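Local structure of PaaX domain-containing protein, C-domain protein (Mycobacterium tuberculosis, 3KFW) at residues V42-T45 with R46-G49; A167-R170 with L171-D174; A217-H220 with D221-A225. The protein probably binds DNA and regulates transcription, as the PaaX repressors to which it is related do, though its own function is unknown. One frame throughout, in Å; residues are numbered along the deposited sequence.

Overall arrangement
Followed from the N terminus, the three contacts come in series; each spans about two turns of one helix, so none closes a loop and none nests in or crosses another. Contact 1 ends helix 37-49, in the N-terminal helix-turn-helix region. The four-stranded sheet comes later in the chain, and contact 2 then lies on helix 161-177 and contact 3 on helix 212-234. Both pack on helix 181-195, and they meet directly, Leu172 CD2 lying 4.2 Å from Ala218 CB. Contact 1 touches neither, its centre being about 34 Å from that of contact 2 and about 27 Å from that of contact 3.

Contact 1. Residues V42-T45 with R46-G49; sequences VALT and RMVG
Met47, present as selenomethionine, reaches back over the preceding turn of its helix to Ala43 and Leu44. Its chain runs out extended as far as SE and then bends at the last torsion (chi3 -89°), which brings the terminal CE to 3.5 Å from Ala43 CB. The same methyl meets the Leu44 side chain obliquely, with Met47 CE 3.9 Å from Leu44 CD2. The small methyl of Ala43 lets the long chain lie close to the backbone, while the unbranched, flexible selenoether can bend at its last bond and so lay CE against both neighbours. Leu44 and Met47 are both buried. Helix 37-49 is the third helix of a winged helix-turn-helix, packed on helix 5-13 and followed by the hairpin of strands 53-56 and 59-62. Its position matches that of the recognition helix of winged helix-turn-helix proteins, and it probably plays that part here. Leu44, Met47 and Val48 all rest on Leu53 of the hairpin, and Met47 also touches Val9. Val48 brings CG2 to 3.4 Å from Leu44 O, its beta branch lying against the backbone of the turn before. On the exposed side, Arg46 starts with CG anti to the backbone N (chi1 -172°) and later kinks at chi3, which swings the guanidinium round so that its edge meets Val42. The branch CG1 of Val42 lies in the guanidinium plane, 3.9 Å from Arg46 NH1. Both residues also pack on Thr179 of the second subunit. Thr45 turns its hydroxyl back along the helix, where OG1 is hydrogen-bonded to Arg41 O, a way for a threonine to satisfy its polar atom within a helix. The backbone bond from Val48 N to Leu44 O, 3.0 Å, belongs to the same stretch of helix.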
ATOM      1  N   VAL A  42      15.403 -37.476 -33.223  1.00 42.50           N
ATOM      2  CA  VAL A  42      14.595 -37.641 -32.018  1.00 41.53           C
ATOM      3  C   VAL A  42      13.863 -36.356 -31.620  1.00 41.20           C
ATOM      4  O   VAL A  42      12.726 -36.409 -31.137  1.00 41.56           O
ATOM      5  CB  VAL A  42      15.379 -38.266 -30.870  1.00 41.11           C
ATOM      6  CG1 VAL A  42      14.674 -38.023 -29.530  1.00 41.02           C
ATOM      7  CG2 VAL A  42      15.531 -39.758 -31.141  1.00 40.78           C
ATOM      8  N   ALA A  43      14.499 -35.208 -31.841  1.00 40.24           N
ATOM      9  CA  ALA A  43      13.855 -33.943 -31.567  1.00 39.20           C
ATOM     10  C   ALA A  43      12.671 -33.700 -32.545  1.00 38.89           C
ATOM     11  O   ALA A  43      11.547 -33.468 -32.109  1.00 38.53           O
ATOM     12  CB  ALA A  43      14.873 -32.835 -31.636  1.00 38.75           C
ATOM     13  N   LEU A  44      12.920 -33.744 -33.853  1.00 38.72           N
ATOM     14  CA  LEU A  44      11.860 -33.526 -34.843  1.00 39.40           C
ATOM     15  C   LEU A  44      10.628 -34.382 -34.536  1.00 41.01           C
ATOM     16  O   LEU A  44       9.511 -33.871 -34.469  1.00 41.71           O
ATOM     17  CB  LEU A  44      12.367 -33.818 -36.244  1.00 38.07           C
ATOM     18  CG  LEU A  44      13.457 -32.869 -36.717  1.00 37.16           C
ATOM     19  CD1 LEU A  44      14.013 -33.308 -38.049  1.00 34.08           C
ATOM     20  CD2 LEU A  44      12.910 -31.444 -36.817  1.00 35.22           C
ATOM     21  N   THR A  45      10.842 -35.680 -34.333  1.00 42.28           N
ATOM     22  CA  THR A  45       9.771 -36.583 -33.925  1.00 44.14           C
ATOM     23  C   THR A  45       9.098 -36.136 -32.613  1.00 44.48           C
ATOM     24  O   THR A  45       7.865 -36.081 -32.521  1.00 44.26           O
ATOM     25  CB  THR A  45      10.262 -38.075 -33.850  1.00 44.72           C
ATOM     26  OG1 THR A  45      10.910 -38.435 -35.089  1.00 45.37           O
ATOM     27  CG2 THR A  45       9.083 -39.034 -33.600  1.00 44.60           C
ATOM     28  N   ARG A  46       9.891 -35.788 -31.601  1.00 45.03           N
ATOM     29  CA  ARG A  46       9.287 -35.279 -30.364  1.00 45.17           C
ATOM     30  C   ARG A  46       8.412 -34.015 -30.605  1.00 45.67           C
ATOM     31  O   ARG A  46       7.299 -33.906 -30.068  1.00 46.01           O
ATOM     32  CB  ARG A  46      10.343 -35.042 -29.317  1.00 44.59           C
ATOM     33  CG  ARG A  46       9.794 -34.712 -27.958  1.00 45.30           C
ATOM     34  CD  ARG A  46      10.945 -34.345 -27.062  1.00 44.37           C
ATOM     35  NE  ARG A  46      11.883 -35.455 -27.034  1.00 44.51           N
ATOM     36  CZ  ARG A  46      12.181 -36.167 -25.951  1.00 44.85           C
ATOM     37  NH1 ARG A  46      13.049 -37.167 -26.045  1.00 44.51           N
ATOM     38  NH2 ARG A  46      11.641 -35.871 -24.772  1.00 42.38           N
HETATM   39  N   MSE A  47       8.899 -33.090 -31.438  1.00 45.54           N
HETATM   40  CA  MSE A  47       8.218 -31.814 -31.660  1.00 45.39           C
HETATM   41  C   MSE A  47       6.881 -31.960 -32.374  1.00 45.01           C
HETATM   42  O   MSE A  47       5.890 -31.345 -31.944  1.00 45.09           O
HETATM   43  CB  MSE A  47       9.112 -30.884 -32.437  1.00 45.78           C
HETATM   44  CG  MSE A  47      10.145 -30.180 -31.588  1.00 48.95           C
HETATM   45 SE   MSE A  47      11.411 -29.166 -32.721  1.00 55.72          SE
HETATM   46  CE  MSE A  47      12.747 -30.507 -33.043  1.00 51.71           C
ATOM     47  N   VAL A  48       6.882 -32.755 -33.463  1.00 43.98           N
ATOM     48  CA  VAL A  48       5.692 -33.216 -34.180  1.00 42.89           C
ATOM     49  C   VAL A  48       4.677 -33.866 -33.256  1.00 42.85           C
ATOM     50  O   VAL A  48       3.480 -33.702 -33.451  1.00 43.30           O
ATOM     51  CB  VAL A  48       6.041 -34.275 -35.264  1.00 42.64           C
ATOM     52  CG1 VAL A  48       4.784 -34.956 -35.762  1.00 42.37           C
ATOM     53  CG2 VAL A  48       6.755 -33.656 -36.429  1.00 42.36           C
ATOM     54  N   GLY A  49       5.155 -34.642 -32.286  1.00 42.73           N
ATOM     55  CA  GLY A  49       4.277 -35.324 -31.336  1.00 42.85           C
ATOM     56  C   GLY A  49       3.671 -34.362 -30.334  1.00 42.86           C
ATOM     57  O   GLY A  49       2.543 -34.547 -29.884  1.00 42.55           O
TER

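Contact 2. Residues A167-R170 with L171-D174; sequences AGHR and LLGD
Leu172 N gives its hydrogen to Gly168 O at 3.0 Å, and the neighbouring amides do likewise one turn back. Gly173 N bonds to His169 O at 3.0 Å, and Asp174 N to Arg170 O at 2.9 Å. Leu171 N to Ala167 O is longer, 3.3 Å. Every carbonyl of 167-170 is therefore satisfied by an amide of 171-174. These bonds belong to the middle of helix 161-177, in the PaaX-like C-terminal region, where the helix lies against helix 181-195: Leu171 packs on Ala190 and His194, and Leu172 on Met191. Leucines suit this apolar side. Gly168 is buried and has no side chain, so it presents backbone alone. His169 has its ring nitrogens in different surroundings. Its NE2 is hydrogen-bonded to Asp209 O in the loop ahead of helix 212-234, whereas its ND1 has the methyl CD1 of Leu172 at 3.9 Å. On the exposed side, the Arg170 chain leaves the backbone with an unstaggered first torsion (chi1 -122°) and bends again at chi3 (40°); together these turn one face of the guanidinium toward Ala167 CA, which sits off-centre near its rim. Asp174 is opposite in charge but forms no salt bridge with it, Arg170 NE and Asp174 OD2 being 6.0 Å apart.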
ATOM      1  N   ALA A 167      22.648  -2.481 -20.174  1.00 30.63           N
ATOM      2  CA  ALA A 167      22.508  -3.925 -20.495  1.00 30.60           C
ATOM      3  C   ALA A 167      22.416  -4.141 -21.965  1.00 29.97           C
ATOM      4  O   ALA A 167      22.885  -5.174 -22.450  1.00 29.52           O
ATOM      5  CB  ALA A 167      21.309  -4.589 -19.797  1.00 29.99           C
ATOM      6  N   GLY A 168      21.841  -3.161 -22.671  1.00 29.65           N
ATOM      7  CA  GLY A 168      21.637  -3.280 -24.111  1.00 29.56           C
ATOM      8  C   GLY A 168      22.961  -3.151 -24.870  1.00 29.60           C
ATOM      9  O   GLY A 168      23.287  -3.979 -25.706  1.00 29.97           O
ATOM     10  N   HIS A 169      23.703  -2.089 -24.585  1.00 29.85           N
ATOM     11  CA  HIS A 169      25.064  -1.910 -25.070  1.00 29.60           C
ATOM     12  C   HIS A 169      25.932  -3.121 -24.765  1.00 28.88           C
ATOM     13  O   HIS A 169      26.668  -3.526 -25.630  1.00 29.27           O
ATOM     14  CB  HIS A 169      25.676  -0.584 -24.524  1.00 28.79           C
ATOM     15  CG  HIS A 169      25.077   0.618 -25.171  1.00 32.12           C
ATOM     16  ND1 HIS A 169      25.004   0.760 -26.553  1.00 34.14           N
ATOM     17  CD2 HIS A 169      24.488   1.720 -24.649  1.00 33.66           C
ATOM     18  CE1 HIS A 169      24.393   1.894 -26.846  1.00 32.05           C
ATOM     19  NE2 HIS A 169      24.063   2.489 -25.709  1.00 37.00           N
ATOM     20  N   ARG A 170      25.848  -3.711 -23.575  1.00 28.61           N
ATOM     21  CA  ARG A 170      26.673  -4.903 -23.306  1.00 30.55           C
ATOM     22  C   ARG A 170      26.353  -6.066 -24.293  1.00 30.19           C
ATOM     23  O   ARG A 170      27.263  -6.763 -24.738  1.00 30.33           O
ATOM     24  CB  ARG A 170      26.508  -5.391 -21.874  1.00 31.47           C
ATOM     25  CG  ARG A 170      27.837  -5.439 -21.064  1.00 37.59           C
ATOM     26  CD  ARG A 170      27.588  -5.532 -19.512  1.00 45.55           C
ATOM     27  NE  ARG A 170      26.452  -6.434 -19.209  1.00 51.36           N
ATOM     28  CZ  ARG A 170      25.404  -6.141 -18.419  1.00 53.96           C
ATOM     29  NH1 ARG A 170      25.307  -4.958 -17.782  1.00 52.10           N
ATOM     30  NH2 ARG A 170      24.450  -7.060 -18.252  1.00 53.83           N
ATOM     31  N   LEU A 171      25.065  -6.249 -24.626  1.00 29.15           N
ATOM     32  CA  LEU A 171      24.619  -7.222 -25.622  1.00 28.62           C
ATOM     33  C   LEU A 171      25.071  -6.919 -27.063  1.00 28.40           C
ATOM     34  O   LEU A 171      25.357  -7.857 -27.807  1.00 27.40           O
ATOM     35  CB  LEU A 171      23.096  -7.366 -25.574  1.00 28.32           C
ATOM     36  CG  LEU A 171      22.556  -8.059 -24.327  1.00 27.61           C
ATOM     37  CD1 LEU A 171      21.076  -7.865 -24.223  1.00 29.40           C
ATOM     38  CD2 LEU A 171      22.916  -9.526 -24.256  1.00 26.50           C
ATOM     39  N   LEU A 172      25.112  -5.632 -27.448  1.00 28.13           N
ATOM     40  CA  LEU A 172      25.706  -5.194 -28.730  1.00 28.64           C
ATOM     41  C   LEU A 172      27.206  -5.589 -28.798  1.00 29.49           C
ATOM     42  O   LEU A 172      27.620  -6.245 -29.755  1.00 29.24           O
ATOM     43  CB  LEU A 172      25.462  -3.672 -29.013  1.00 27.51           C
ATOM     44  CG  LEU A 172      23.968  -3.301 -29.309  1.00 27.89           C
ATOM     45  CD1 LEU A 172      23.528  -1.822 -29.059  1.00 22.88           C
ATOM     46  CD2 LEU A 172      23.406  -3.803 -30.699  1.00 22.54           C
ATOM     47  N   GLY A 173      27.990  -5.216 -27.768  1.00 30.58           N
ATOM     48  CA  GLY A 173      29.380  -5.705 -27.559  1.00 31.80           C
ATOM     49  C   GLY A 173      29.543  -7.235 -27.599  1.00 33.48           C
ATOM     50  O   GLY A 173      30.508  -7.748 -28.191  1.00 34.38           O
ATOM     51  N   ASP A 174      28.590  -7.972 -27.005  1.00 33.41           N
ATOM     52  CA  ASP A 174      28.592  -9.435 -27.023  1.00 33.65           C
ATOM     53  C   ASP A 174      28.452  -9.993 -28.457  1.00 34.06           C
ATOM     54  O   ASP A 174      29.188 -10.930 -28.830  1.00 33.82           O
ATOM     55  CB  ASP A 174      27.457 -10.002 -26.151  1.00 34.23           C
ATOM     56  CG  ASP A 174      27.738  -9.935 -24.625  1.00 35.81           C
ATOM     57  OD1 ASP A 174      28.875  -9.587 -24.196  1.00 38.95           O
ATOM     58  OD2 ASP A 174      26.793 -10.248 -23.838  1.00 36.36           O
TER

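Contact 3. Residues A217-H220 with D221-A225; sequences AAYH and DFATA
Thr224 grips His220 O with two hydrogen bonds, one from its hydroxyl OG1 at 2.6 Å and one from its own N at 3.0 Å. The two donors arrive from opposite faces of the carbonyl plane, so they share the oxygen without colliding. OG1 is turned back along the helix because it stands anti to the carbonyl carbon of Thr224 (chi1 -52°), a rotamer that lets the hydroxyl of an exposed threonine bond to the backbone of the turn before. Next to this, Ala223 N bonds to Tyr219 O at 2.9 Å, and Asp221 N to Ala217 O at 2.7 Å. The segments lie within helix 212-234, the long final helix of the PaaX-like C-terminal region. Its buried side carries the aromatic rings: Phe222, with CG anti to the backbone N (chi1 164°), packs on Phe185 and Ala188 of helix 181-195, and Tyr219 packs on Val192 of the same helix. The Ala223 methyl lies loosely against the Tyr219 ring, Ala223 CB being 4.5 Å from Tyr219 CE1. Further out, Met77 of helix 64-77 touches Tyr219, while Ala218 meets Met191.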
ATOM      1  N   ALA A 217      18.037  -3.995 -35.046  1.00 31.68           N
ATOM      2  CA  ALA A 217      18.878  -4.208 -36.257  1.00 31.60           C
ATOM      3  C   ALA A 217      19.767  -5.468 -36.164  1.00 31.67           C
ATOM      4  O   ALA A 217      19.867  -6.246 -37.133  1.00 31.82           O
ATOM      5  CB  ALA A 217      19.719  -2.973 -36.604  1.00 29.94           C
ATOM      6  N   ALA A 218      20.360  -5.684 -34.989  1.00 31.44           N
ATOM      7  CA  ALA A 218      21.250  -6.800 -34.762  1.00 31.41           C
ATOM      8  C   ALA A 218      20.454  -8.089 -34.747  1.00 32.46           C
ATOM      9  O   ALA A 218      20.920  -9.115 -35.259  1.00 33.38           O
ATOM     10  CB  ALA A 218      21.972  -6.626 -33.462  1.00 31.60           C
ATOM     11  N   TYR A 219      19.256  -8.054 -34.163  1.00 32.39           N
ATOM     12  CA  TYR A 219      18.396  -9.233 -34.194  1.00 32.25           C
ATOM     13  C   TYR A 219      17.940  -9.500 -35.608  1.00 31.37           C
ATOM     14  O   TYR A 219      17.991 -10.652 -36.047  1.00 31.01           O
ATOM     15  CB  TYR A 219      17.182  -9.141 -33.250  1.00 32.67           C
ATOM     16  CG  TYR A 219      16.235 -10.298 -33.468  1.00 34.48           C
ATOM     17  CD1 TYR A 219      15.072 -10.146 -34.224  1.00 38.43           C
ATOM     18  CD2 TYR A 219      16.528 -11.575 -32.967  1.00 36.88           C
ATOM     19  CE1 TYR A 219      14.213 -11.235 -34.469  1.00 38.26           C
ATOM     20  CE2 TYR A 219      15.682 -12.658 -33.197  1.00 37.65           C
ATOM     21  CZ  TYR A 219      14.537 -12.482 -33.948  1.00 39.48           C
ATOM     22  OH  TYR A 219      13.706 -13.558 -34.162  1.00 42.13           O
ATOM     23  N   HIS A 220      17.503  -8.457 -36.325  1.00 30.86           N
ATOM     24  CA  HIS A 220      17.018  -8.673 -37.688  0.50 30.72           C
ATOM     25  C   HIS A 220      18.143  -9.075 -38.639  1.00 30.37           C
ATOM     26  O   HIS A 220      17.893  -9.812 -39.591  1.00 30.42           O
ATOM     27  CB  HIS A 220      16.168  -7.501 -38.186  0.50 30.77           C
ATOM     28  CG  HIS A 220      14.885  -7.344 -37.432  0.50 31.84           C
ATOM     29  ND1 HIS A 220      14.644  -6.290 -36.569  0.50 31.43           N
ATOM     30  CD2 HIS A 220      13.789  -8.139 -37.370  0.50 31.07           C
ATOM     31  CE1 HIS A 220      13.447  -6.431 -36.032  0.50 31.53           C
ATOM     32  NE2 HIS A 220      12.909  -7.547 -36.496  0.50 31.76           N
ATOM     33  N   ASP A 221      19.385  -8.658 -38.342  1.00 30.45           N
ATOM     34  CA  ASP A 221      20.572  -9.145 -39.103  1.00 30.84           C
ATOM     35  C   ASP A 221      20.846 -10.634 -38.894  1.00 30.15           C
ATOM     36  O   ASP A 221      21.168 -11.376 -39.838  1.00 30.34           O
ATOM     37  CB  ASP A 221      21.839  -8.336 -38.797  1.00 31.00           C
ATOM     38  CG  ASP A 221      21.829  -6.984 -39.480  1.00 33.46           C
ATOM     39  OD1 ASP A 221      20.986  -6.794 -40.375  1.00 37.80           O
ATOM     40  OD2 ASP A 221      22.634  -6.089 -39.126  1.00 37.05           O
ATOM     41  N   PHE A 222      20.725 -11.065 -37.643  1.00 29.38           N
ATOM     42  CA  PHE A 222      20.860 -12.462 -37.348  1.00 28.96           C
ATOM     43  C   PHE A 222      19.717 -13.288 -37.981  1.00 28.78           C
ATOM     44  O   PHE A 222      19.994 -14.280 -38.585  1.00 28.54           O
ATOM     45  CB  PHE A 222      21.017 -12.704 -35.863  1.00 27.80           C
ATOM     46  CG  PHE A 222      20.778 -14.140 -35.446  1.00 28.40           C
ATOM     47  CD1 PHE A 222      21.834 -15.062 -35.433  1.00 24.22           C
ATOM     48  CD2 PHE A 222      19.479 -14.563 -35.042  1.00 30.74           C
ATOM     49  CE1 PHE A 222      21.623 -16.361 -35.018  1.00 27.91           C
ATOM     50  CE2 PHE A 222      19.221 -15.890 -34.641  1.00 29.34           C
ATOM     51  CZ  PHE A 222      20.304 -16.797 -34.625  1.00 31.40           C
ATOM     52  N   ALA A 223      18.460 -12.863 -37.861  1.00 29.72           N
ATOM     53  CA  ALA A 223      17.336 -13.535 -38.556  1.00 30.90           C
ATOM     54  C   ALA A 223      17.546 -13.632 -40.089  1.00 31.33           C
ATOM     55  O   ALA A 223      17.233 -14.658 -40.692  1.00 31.81           O
ATOM     56  CB  ALA A 223      15.988 -12.863 -38.246  1.00 30.20           C
ATOM     57  N   THR A 224      18.106 -12.583 -40.687  1.00 31.84           N
ATOM     58  CA  THR A 224      18.427 -12.560 -42.107  1.00 32.30           C
ATOM     59  C   THR A 224      19.522 -13.569 -42.471  1.00 33.07           C
ATOM     60  O   THR A 224      19.353 -14.325 -43.441  1.00 34.11           O
ATOM     61  CB  THR A 224      18.811 -11.125 -42.590  1.00 32.12           C
ATOM     62  OG1 THR A 224      17.786 -10.224 -42.196  1.00 32.33           O
ATOM     63  CG2 THR A 224      18.934 -11.059 -44.097  1.00 30.18           C
ATOM     64  N   ALA A 225      20.627 -13.585 -41.721  1.00 33.46           N
ATOM     65  CA  ALA A 225      21.704 -14.577 -41.949  1.00 34.04           C
ATOM     66  C   ALA A 225      21.193 -16.007 -41.820  1.00 34.64           C
ATOM     67  O   ALA A 225      21.622 -16.898 -42.568  1.00 35.09           O
ATOM     68  CB  ALA A 225      22.891 -14.353 -40.999  1.00 33.97           C
TER